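Local coordinates for protein citrate lyase, subunit 1 (Methanosaeta concilii, PDB 6HXI) that probably uses ATP and coenzyme A to cleave citrate into acetyl-CoA and oxaloacetate, at residues C[7-13]-C[31-35]; C[120-124]-C[186-190]; C[348-353]-C[384-389]. One frame throughout, in Å; residues are numbered along the deposited sequence.

In the fold
Contacts 1 and 2 belong to the ATP-grasp part of the chain. Contact 3 belongs to the citrate-binding part, with its centre about 48 Å from the centre of each of the others. Contact 1 sets the helix 8-18 against the edge strand 33-35 of a small antiparallel sheet and is partly buried. Contact 2 sets the helix 173-192 against strand 118-125 of a larger antiparallel sheet and is buried. Contact 3 is a buried helix-helix pair beside a parallel sheet. The first two share aliphatic groups over tyrosine rings, but only contact 2 adds a polar link between its segments. Contact 3 relies on a glycine and a phenylalanine edge instead.

Contact 1. Residues C[7-13]-C[31-35]; sequences REYDAKN and NLALV
Helix 8-18 of the ATP-grasp domain lays Y9 against L32 and L34 of segment 31-35, whose strand 33-35 is an outermost strand of a small antiparallel sheet. L34 CB sits over the centre of one face of the Y9 ring, 3.7 Å from its centroid and 10° off the ring normal. This is a CH-pi contact. With Y9 CG anti to the backbone N (chi1 171°), the ring drops from the helix onto the segment. L32 comes in obliquely: Y9 CE1 is 3.6 Å from L32 CB, and the carbonyl carbon of L32 lies in the ring plane at the edge.

The branches of L32 divide between two helix residues. CD2 lies 3.8 Å from K12 CB, and CD1 lies 3.6 Å from N13 N. K12 lends the contact its aliphatic part, then carries its amine away from L32. K12 NZ pairs with E8 OE2 at 2.8 Å in a salt bridge within the helix. E109 makes a second salt bridge to K12, and K59 one to E8.

At the start of the helix, R7 crosses L34 at about a right angle, with R7 CD 3.8 Å from L34 CD2. R7 is the N-cap residue. Its guanidinium turns to the backbone O of D61 and to the Y105 ring.

The segments meet mainly through carbon groups, while the charged ends find partners elsewhere. The pairing of K12 with two carboxylates probably offsets the cost of burying its amine.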
loop_
_atom_site.group_PDB
_atom_site.type_symbol
_atom_site.label_atom_id
_atom_site.label_comp_id
_atom_site.label_asym_id
_atom_site.label_seq_id
_atom_site.Cartn_x
_atom_site.Cartn_y
_atom_site.Cartn_z
ATOM N N ARG C 7 44.246 -24.480 -44.385
ATOM C CA ARG C 7 44.938 -25.684 -44.825
ATOM C C ARG C 7 44.151 -26.351 -45.928
ATOM O O ARG C 7 42.912 -26.315 -45.929
ATOM C CB ARG C 7 45.150 -26.685 -43.676
ATOM C CG ARG C 7 46.065 -26.164 -42.594
ATOM C CD ARG C 7 46.665 -27.259 -41.741
ATOM N NE ARG C 7 47.019 -26.740 -40.418
ATOM C CZ ARG C 7 48.110 -26.024 -40.153
ATOM N NH1 ARG C 7 48.328 -25.564 -38.927
ATOM N NH2 ARG C 7 48.975 -25.735 -41.119
ATOM N N GLU C 8 44.890 -26.947 -46.875
ATOM C CA GLU C 8 44.376 -27.734 -48.000
ATOM C C GLU C 8 43.431 -28.806 -47.422
ATOM O O GLU C 8 42.367 -29.041 -47.986
ATOM C CB GLU C 8 45.554 -28.388 -48.738
ATOM C CG GLU C 8 45.237 -28.905 -50.129
ATOM C CD GLU C 8 46.425 -29.498 -50.873
ATOM O OE1 GLU C 8 47.561 -28.990 -50.710
ATOM O OE2 GLU C 8 46.211 -30.462 -51.642
ATOM N N TYR C 9 43.807 -29.400 -46.260
ATOM C CA TYR C 9 43.037 -30.393 -45.507
ATOM C C TYR C 9 41.625 -29.869 -45.213
ATOM O O TYR C 9 40.645 -30.546 -45.534
ATOM C CB TYR C 9 43.780 -30.769 -44.202
ATOM C CG TYR C 9 42.976 -31.631 -43.254
ATOM C CD1 TYR C 9 42.701 -32.962 -43.554
ATOM C CD2 TYR C 9 42.486 -31.116 -42.057
ATOM C CE1 TYR C 9 41.961 -33.764 -42.684
ATOM C CE2 TYR C 9 41.712 -31.896 -41.198
ATOM C CZ TYR C 9 41.464 -33.227 -41.509
ATOM O OH TYR C 9 40.725 -34.029 -40.669
ATOM N N ASP C 10 41.536 -28.640 -44.678
ATOM C CA ASP C 10 40.306 -27.952 -44.315
ATOM C C ASP C 10 39.456 -27.560 -45.534
ATOM O O ASP C 10 38.236 -27.766 -45.522
ATOM C CB ASP C 10 40.635 -26.734 -43.440
ATOM C CG ASP C 10 41.322 -27.066 -42.118
ATOM O OD1 ASP C 10 40.935 -28.074 -41.476
ATOM O OD2 ASP C 10 42.201 -26.277 -41.688
ATOM N N ALA C 11 40.105 -27.026 -46.598
ATOM C CA ALA C 11 39.446 -26.601 -47.838
ATOM C C ALA C 11 38.805 -27.799 -48.585
ATOM O O ALA C 11 37.647 -27.724 -49.004
ATOM C CB ALA C 11 40.444 -25.875 -48.727
ATOM N N LYS C 12 39.556 -28.913 -48.696
ATOM C CA LYS C 12 39.121 -30.158 -49.333
ATOM C C LYS C 12 38.020 -30.832 -48.518
ATOM O O LYS C 12 37.104 -31.403 -49.108
ATOM C CB LYS C 12 40.303 -31.114 -49.547
ATOM C CG LYS C 12 41.176 -30.716 -50.723
ATOM C CD LYS C 12 42.387 -31.595 -50.859
ATOM C CE LYS C 12 42.981 -31.410 -52.229
ATOM N NZ LYS C 12 44.199 -32.228 -52.418
ATOM N N ASN C 13 38.100 -30.751 -47.172
ATOM C CA ASN C 13 37.096 -31.300 -46.260
ATOM C C ASN C 13 35.787 -30.544 -46.424
ATOM O O ASN C 13 34.732 -31.189 -46.477
ATOM C CB ASN C 13 37.563 -31.263 -44.810
ATOM C CG ASN C 13 37.362 -32.566 -44.079
ATOM O OD1 ASN C 13 36.269 -33.155 -44.068
ATOM N ND2 ASN C 13 38.422 -33.056 -43.458
ATOM N N ASN C 31 38.289 -38.574 -47.986
ATOM C CA ASN C 31 39.487 -39.306 -47.522
ATOM C C ASN C 31 40.677 -38.373 -47.341
ATOM O O ASN C 31 41.462 -38.152 -48.268
ATOM C CB ASN C 31 39.849 -40.506 -48.419
ATOM C CG ASN C 31 38.753 -41.517 -48.632
ATOM O OD1 ASN C 31 38.332 -41.751 -49.759
ATOM N ND2 ASN C 31 38.244 -42.127 -47.571
ATOM N N LEU C 32 40.785 -37.802 -46.131
ATOM C CA LEU C 32 41.827 -36.847 -45.760
ATOM C C LEU C 32 42.340 -37.107 -44.340
ATOM O O LEU C 32 41.566 -37.446 -43.435
ATOM C CB LEU C 32 41.286 -35.411 -45.860
ATOM C CG LEU C 32 40.742 -34.943 -47.209
ATOM C CD1 LEU C 32 39.542 -34.066 -47.024
ATOM C CD2 LEU C 32 41.802 -34.224 -48.012
ATOM N N ALA C 33 43.655 -36.931 -44.156
ATOM C CA ALA C 33 44.331 -37.101 -42.878
ATOM C C ALA C 33 45.366 -35.987 -42.703
ATOM O O ALA C 33 46.182 -35.765 -43.605
ATOM C CB ALA C 33 45.006 -38.470 -42.822
ATOM N N LEU C 34 45.315 -35.273 -41.562
ATOM C CA LEU C 34 46.278 -34.216 -41.261
ATOM C C LEU C 34 47.232 -34.678 -40.171
ATOM O O LEU C 34 46.783 -35.173 -39.137
ATOM C CB LEU C 34 45.588 -32.886 -40.866
ATOM C CG LEU C 34 46.506 -31.644 -40.728
ATOM C CD1 LEU C 34 46.972 -31.125 -42.097
ATOM C CD2 LEU C 34 45.830 -30.553 -39.949
ATOM N N VAL C 35 48.544 -34.491 -40.394
ATOM C CA VAL C 35 49.597 -34.884 -39.457
ATOM C C VAL C 35 50.329 -33.657 -38.892
ATOM O O VAL C 35 51.134 -33.033 -39.592
ATOM C CB VAL C 35 50.556 -35.944 -40.073
ATOM C CG1 VAL C 35 51.694 -36.303 -39.119
ATOM C CG2 VAL C 35 49.791 -37.198 -40.471
#

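Contact 2. Residues C[120-124]-C[186-190]; sequences VAISS and LWRFY
I122 packs tightly into the face of Y190. Its CG2 methyl stands 3.5 Å from the ring centroid and 3° off the normal, a CH-pi contact almost directly over the centre. The chi1 of -44° turns I122 CG1 opposite its own carbonyl carbon, which leaves CG2 over the tyrosine and sends CD1 toward the helix backbone. There CD1 reaches W187 N at 3.6 Å and L186 CD2 at 3.8 Å. V120 and L186 meet tip to tip further back along the strand, with V120 CG1 3.8 Å from L186 CD2. All these residues are buried.

The elements joined are strand 118-125 and helix 173-192 of the ATP-grasp domain. The helix lies across one side of the antiparallel sheet; the axes of 120-124 and 186-190 approach to 9.7 Å and are turned by 38°. I200 and V198 of the neighbouring strand 195-206 extend the same apolar layer, touching L186 and I122.

Packing changes toward S123 and S124, which are partly exposed. Here the link is polar. Y190 OH and S124 OG are hydrogen-bonded at 2.7 Å, and S124 OG lies at the edge of the tyrosine ring, in its plane. Both oxygens have further partners: D129 for S124 OG, and a weak bond to A196 O for Y190 OH. D129 also accepts a hydrogen bond from the indole NE1 of W187. A leucine in place of Y190 would probably leave S124 OG without its tyrosine partner and deprive the I122 methyl of the ring face it rests on. At this more exposed end the S124 backbone O bonds to Y207 of a neighbouring succinyl-CoA ligase alpha-subunit chain.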
loop_
_atom_site.group_PDB
_atom_site.type_symbol
_atom_site.label_atom_id
_atom_site.label_comp_id
_atom_site.label_asym_id
_atom_site.label_seq_id
_atom_site.Cartn_x
_atom_site.Cartn_y
_atom_site.Cartn_z
ATOM N N VAL C 120 40.846 -24.019 -61.936
ATOM C CA VAL C 120 39.686 -23.190 -61.576
ATOM C C VAL C 120 40.015 -22.315 -60.357
ATOM O O VAL C 120 40.554 -22.807 -59.368
ATOM C CB VAL C 120 38.336 -23.968 -61.425
ATOM C CG1 VAL C 120 38.363 -24.956 -60.257
ATOM C CG2 VAL C 120 37.154 -23.013 -61.294
ATOM N N ALA C 121 39.684 -21.023 -60.433
ATOM C CA ALA C 121 39.891 -20.099 -59.321
ATOM C C ALA C 121 38.777 -19.062 -59.207
ATOM O O ALA C 121 38.338 -18.488 -60.212
ATOM C CB ALA C 121 41.247 -19.415 -59.432
ATOM N N ILE C 122 38.320 -18.820 -57.970
ATOM C CA ILE C 122 37.296 -17.823 -57.702
ATOM C C ILE C 122 37.871 -16.784 -56.749
ATOM O O ILE C 122 38.426 -17.115 -55.707
ATOM C CB ILE C 122 35.901 -18.366 -57.278
ATOM C CG1 ILE C 122 35.447 -19.565 -58.142
ATOM C CG2 ILE C 122 34.836 -17.226 -57.302
ATOM C CD1 ILE C 122 34.301 -20.359 -57.546
ATOM N N SER C 123 37.778 -15.526 -57.166
ATOM C CA SER C 123 38.250 -14.341 -56.466
ATOM C C SER C 123 37.170 -13.286 -56.629
ATOM O O SER C 123 36.347 -13.394 -57.534
ATOM C CB SER C 123 39.527 -13.846 -57.135
ATOM O OG SER C 123 40.368 -13.222 -56.186
ATOM N N SER C 124 37.179 -12.244 -55.799
ATOM C CA SER C 124 36.183 -11.194 -55.953
ATOM C C SER C 124 36.783 -9.846 -56.309
ATOM O O SER C 124 37.926 -9.569 -55.945
ATOM C CB SER C 124 35.343 -11.079 -54.696
ATOM O OG SER C 124 34.644 -12.281 -54.431
ATOM N N LEU C 186 30.797 -24.748 -57.565
ATOM C CA LEU C 186 31.953 -24.184 -56.865
ATOM C C LEU C 186 31.716 -22.730 -56.491
ATOM O O LEU C 186 32.095 -22.334 -55.390
ATOM C CB LEU C 186 33.244 -24.339 -57.675
ATOM C CG LEU C 186 34.549 -24.156 -56.890
ATOM C CD1 LEU C 186 34.862 -25.386 -56.067
ATOM C CD2 LEU C 186 35.699 -23.855 -57.827
ATOM N N TRP C 187 31.051 -21.952 -57.383
ATOM C CA TRP C 187 30.671 -20.561 -57.109
ATOM C C TRP C 187 29.659 -20.501 -55.955
ATOM O O TRP C 187 29.778 -19.639 -55.089
ATOM C CB TRP C 187 30.092 -19.853 -58.345
ATOM C CG TRP C 187 29.700 -18.440 -58.028
ATOM C CD1 TRP C 187 30.536 -17.372 -57.877
ATOM C CD2 TRP C 187 28.396 -17.983 -57.660
ATOM N NE1 TRP C 187 29.824 -16.263 -57.486
ATOM C CE2 TRP C 187 28.511 -16.615 -57.319
ATOM C CE3 TRP C 187 27.140 -18.607 -57.549
ATOM C CZ2 TRP C 187 27.406 -15.843 -56.940
ATOM C CZ3 TRP C 187 26.043 -17.842 -57.188
ATOM C CH2 TRP C 187 26.181 -16.477 -56.882
ATOM N N ARG C 188 28.667 -21.412 -55.955
ATOM C CA ARG C 188 27.632 -21.481 -54.920
ATOM C C ARG C 188 28.289 -21.824 -53.588
ATOM O O ARG C 188 27.988 -21.202 -52.573
ATOM C CB ARG C 188 26.557 -22.514 -55.308
ATOM C CG ARG C 188 25.787 -22.158 -56.571
ATOM C CD ARG C 188 24.512 -22.981 -56.665
ATOM N NE ARG C 188 23.999 -23.071 -58.035
ATOM C CZ ARG C 188 23.198 -22.175 -58.610
ATOM N NH1 ARG C 188 22.836 -21.075 -57.956
ATOM N NH2 ARG C 188 22.782 -22.354 -59.855
ATOM N N PHE C 189 29.248 -22.751 -53.623
ATOM C CA PHE C 189 30.052 -23.157 -52.487
ATOM C C PHE C 189 30.885 -21.967 -51.976
ATOM O O PHE C 189 30.928 -21.726 -50.780
ATOM C CB PHE C 189 30.935 -24.351 -52.895
ATOM C CG PHE C 189 32.002 -24.776 -51.915
ATOM C CD1 PHE C 189 31.667 -25.475 -50.761
ATOM C CD2 PHE C 189 33.347 -24.511 -52.167
ATOM C CE1 PHE C 189 32.653 -25.872 -49.854
ATOM C CE2 PHE C 189 34.333 -24.909 -51.259
ATOM C CZ PHE C 189 33.978 -25.588 -50.105
ATOM N N TYR C 190 31.494 -21.204 -52.886
ATOM C CA TYR C 190 32.310 -20.012 -52.590
ATOM C C TYR C 190 31.436 -18.942 -51.888
ATOM O O TYR C 190 31.809 -18.412 -50.831
ATOM C CB TYR C 190 32.890 -19.485 -53.922
ATOM C CG TYR C 190 33.662 -18.184 -53.838
ATOM C CD1 TYR C 190 35.034 -18.179 -53.619
ATOM C CD2 TYR C 190 33.038 -16.960 -54.079
ATOM C CE1 TYR C 190 35.755 -16.985 -53.566
ATOM C CE2 TYR C 190 33.752 -15.767 -54.054
ATOM C CZ TYR C 190 35.110 -15.785 -53.790
ATOM O OH TYR C 190 35.820 -14.613 -53.747
#

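Contact 3. Residues C[348-353]-C[384-389]; sequences VAKTFK and QGLKLM
Segments 348-353 and 384-389 are helical and run in nearly the same direction, 25° apart and 8.1 Å between axes, with A349 CA only 4.2 Å from G385 CA. The glycine makes this approach possible. A beta carbon on it would clash with V348 CG1, and would also be tight against F352 CD2.

F352 fills the side of the contact that faces the sheet. Its CG lies opposite the carbonyl carbon (chi1 -79°), which swings the ring toward the second helix. The G385 carbonyl oxygen sits at the ring edge, in its plane, 3.7 Å from F352 CD2. L386 CD2 also comes to the edge. V348 CG1 lies above one face, offset toward the rim. M389 crosses F352 at about a right angle, with M389 CG 3.7 Å from F352 CD2. The bent M389 chain brings SD to 4.9 Å from the ring centroid, in an oblique Met-aromatic contact.

On the outer side, the A349 methyl rests against the amide end of Q384, with A349 CB 3.6 Å from Q384 CD. L388 CD1 reaches the A349 backbone O at 3.8 Å. Q384 also packs on T346 of a neighbouring succinyl-CoA ligase alpha-subunit chain.

F352 and M389 both touch V375 of strand 371-376. The two helices are the connections of successive beta-alpha-beta units, between strands 334-338, 371-376 and 400-403 of the parallel sheet. Such layered alpha/beta packing is characteristic of the succinyl-CoA synthetase-like fold, and here the V348 side chain lies about 7 Å from bound citrate.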
loop_
_atom_site.group_PDB
_atom_site.type_symbol
_atom_site.label_atom_id
_atom_site.label_comp_id
_atom_site.label_asym_id
_atom_site.label_seq_id
_atom_site.Cartn_x
_atom_site.Cartn_y
_atom_site.Cartn_z
ATOM N N VAL C 348 38.789 8.678 -24.204
ATOM C CA VAL C 348 40.192 8.660 -23.762
ATOM C C VAL C 348 40.311 8.440 -22.239
ATOM O O VAL C 348 41.286 7.839 -21.782
ATOM C CB VAL C 348 40.966 9.913 -24.258
ATOM C CG1 VAL C 348 42.451 9.848 -23.879
ATOM C CG2 VAL C 348 40.805 10.102 -25.767
ATOM N N ALA C 349 39.317 8.911 -21.465
ATOM C CA ALA C 349 39.286 8.773 -20.012
ATOM C C ALA C 349 39.125 7.325 -19.603
ATOM O O ALA C 349 39.852 6.872 -18.718
ATOM C CB ALA C 349 38.161 9.603 -19.422
ATOM N N LYS C 350 38.140 6.610 -20.212
ATOM C CA LYS C 350 37.815 5.194 -19.939
ATOM C C LYS C 350 38.935 4.265 -20.407
ATOM O O LYS C 350 39.308 3.348 -19.670
ATOM C CB LYS C 350 36.487 4.776 -20.616
ATOM C CG LYS C 350 35.254 5.478 -20.082
ATOM C CD LYS C 350 34.002 5.006 -20.806
ATOM C CE LYS C 350 32.813 5.856 -20.437
ATOM N NZ LYS C 350 31.591 5.455 -21.182
ATOM N N THR C 351 39.462 4.495 -21.641
ATOM C CA THR C 351 40.551 3.680 -22.200
ATOM C C THR C 351 41.837 3.878 -21.388
ATOM O O THR C 351 42.423 2.882 -20.948
ATOM C CB THR C 351 40.764 3.909 -23.707
ATOM O OG1 THR C 351 41.157 5.251 -23.953
ATOM C CG2 THR C 351 39.564 3.525 -24.546
ATOM N N PHE C 352 42.251 5.162 -21.151
ATOM C CA PHE C 352 43.462 5.447 -20.374
ATOM C C PHE C 352 43.322 5.039 -18.915
ATOM O O PHE C 352 44.340 4.762 -18.299
ATOM C CB PHE C 352 43.941 6.898 -20.527
ATOM C CG PHE C 352 44.708 7.184 -21.805
ATOM C CD1 PHE C 352 44.721 6.267 -22.856
ATOM C CD2 PHE C 352 45.408 8.372 -21.960
ATOM C CE1 PHE C 352 45.418 6.531 -24.029
ATOM C CE2 PHE C 352 46.109 8.634 -23.136
ATOM C CZ PHE C 352 46.117 7.707 -24.159
ATOM N N LYS C 353 42.089 4.901 -18.385
ATOM C CA LYS C 353 41.891 4.389 -17.027
ATOM C C LYS C 353 42.354 2.927 -16.967
ATOM O O LYS C 353 42.973 2.543 -15.983
ATOM C CB LYS C 353 40.429 4.519 -16.556
ATOM C CG LYS C 353 40.191 3.949 -15.163
ATOM C CD LYS C 353 38.981 4.531 -14.479
ATOM C CE LYS C 353 39.071 4.366 -12.977
ATOM N NZ LYS C 353 38.641 3.018 -12.526
ATOM N N GLN C 384 41.142 14.694 -19.239
ATOM C CA GLN C 384 40.990 13.804 -18.084
ATOM C C GLN C 384 41.930 12.585 -18.209
ATOM O O GLN C 384 42.541 12.191 -17.210
ATOM C CB GLN C 384 39.526 13.364 -17.948
ATOM C CG GLN C 384 39.254 12.419 -16.780
ATOM C CD GLN C 384 37.830 11.909 -16.728
ATOM O OE1 GLN C 384 36.938 12.366 -17.458
ATOM N NE2 GLN C 384 37.581 10.960 -15.831
ATOM N N GLY C 385 42.039 12.016 -19.415
ATOM C CA GLY C 385 42.923 10.889 -19.695
ATOM C C GLY C 385 44.403 11.240 -19.543
ATOM O O GLY C 385 45.161 10.490 -18.918
ATOM N N LEU C 386 44.823 12.381 -20.103
ATOM C CA LEU C 386 46.211 12.841 -20.001
ATOM C C LEU C 386 46.540 13.223 -18.540
ATOM O O LEU C 386 47.686 13.059 -18.125
ATOM C CB LEU C 386 46.520 14.026 -20.946
ATOM C CG LEU C 386 46.266 13.909 -22.463
ATOM C CD1 LEU C 386 46.744 15.168 -23.166
ATOM C CD2 LEU C 386 46.964 12.710 -23.088
ATOM N N LYS C 387 45.539 13.708 -17.762
ATOM C CA LYS C 387 45.693 14.047 -16.335
ATOM C C LYS C 387 46.053 12.782 -15.531
ATOM O O LYS C 387 46.944 12.843 -14.687
ATOM C CB LYS C 387 44.413 14.684 -15.763
ATOM C CG LYS C 387 44.658 15.528 -14.505
ATOM C CD LYS C 387 43.433 15.602 -13.581
ATOM C CE LYS C 387 42.362 16.577 -14.036
ATOM N NZ LYS C 387 41.021 16.217 -13.499
ATOM N N LEU C 388 45.368 11.644 -15.807
ATOM C CA LEU C 388 45.606 10.333 -15.189
ATOM C C LEU C 388 47.042 9.863 -15.442
ATOM O O LEU C 388 47.684 9.370 -14.522
ATOM C CB LEU C 388 44.641 9.272 -15.774
ATOM C CG LEU C 388 43.167 9.333 -15.384
ATOM C CD1 LEU C 388 42.327 8.483 -16.348
ATOM C CD2 LEU C 388 42.962 8.884 -13.955
ATOM N N MET C 389 47.525 10.000 -16.701
ATOM C CA MET C 389 48.876 9.621 -17.148
ATOM C C MET C 389 49.951 10.506 -16.514
ATOM O O MET C 389 51.025 10.008 -16.208
ATOM C CB MET C 389 49.009 9.702 -18.686
ATOM C CG MET C 389 48.167 8.701 -19.474
ATOM S SD MET C 389 48.561 6.936 -19.288
ATOM C CE MET C 389 50.324 6.920 -19.488
#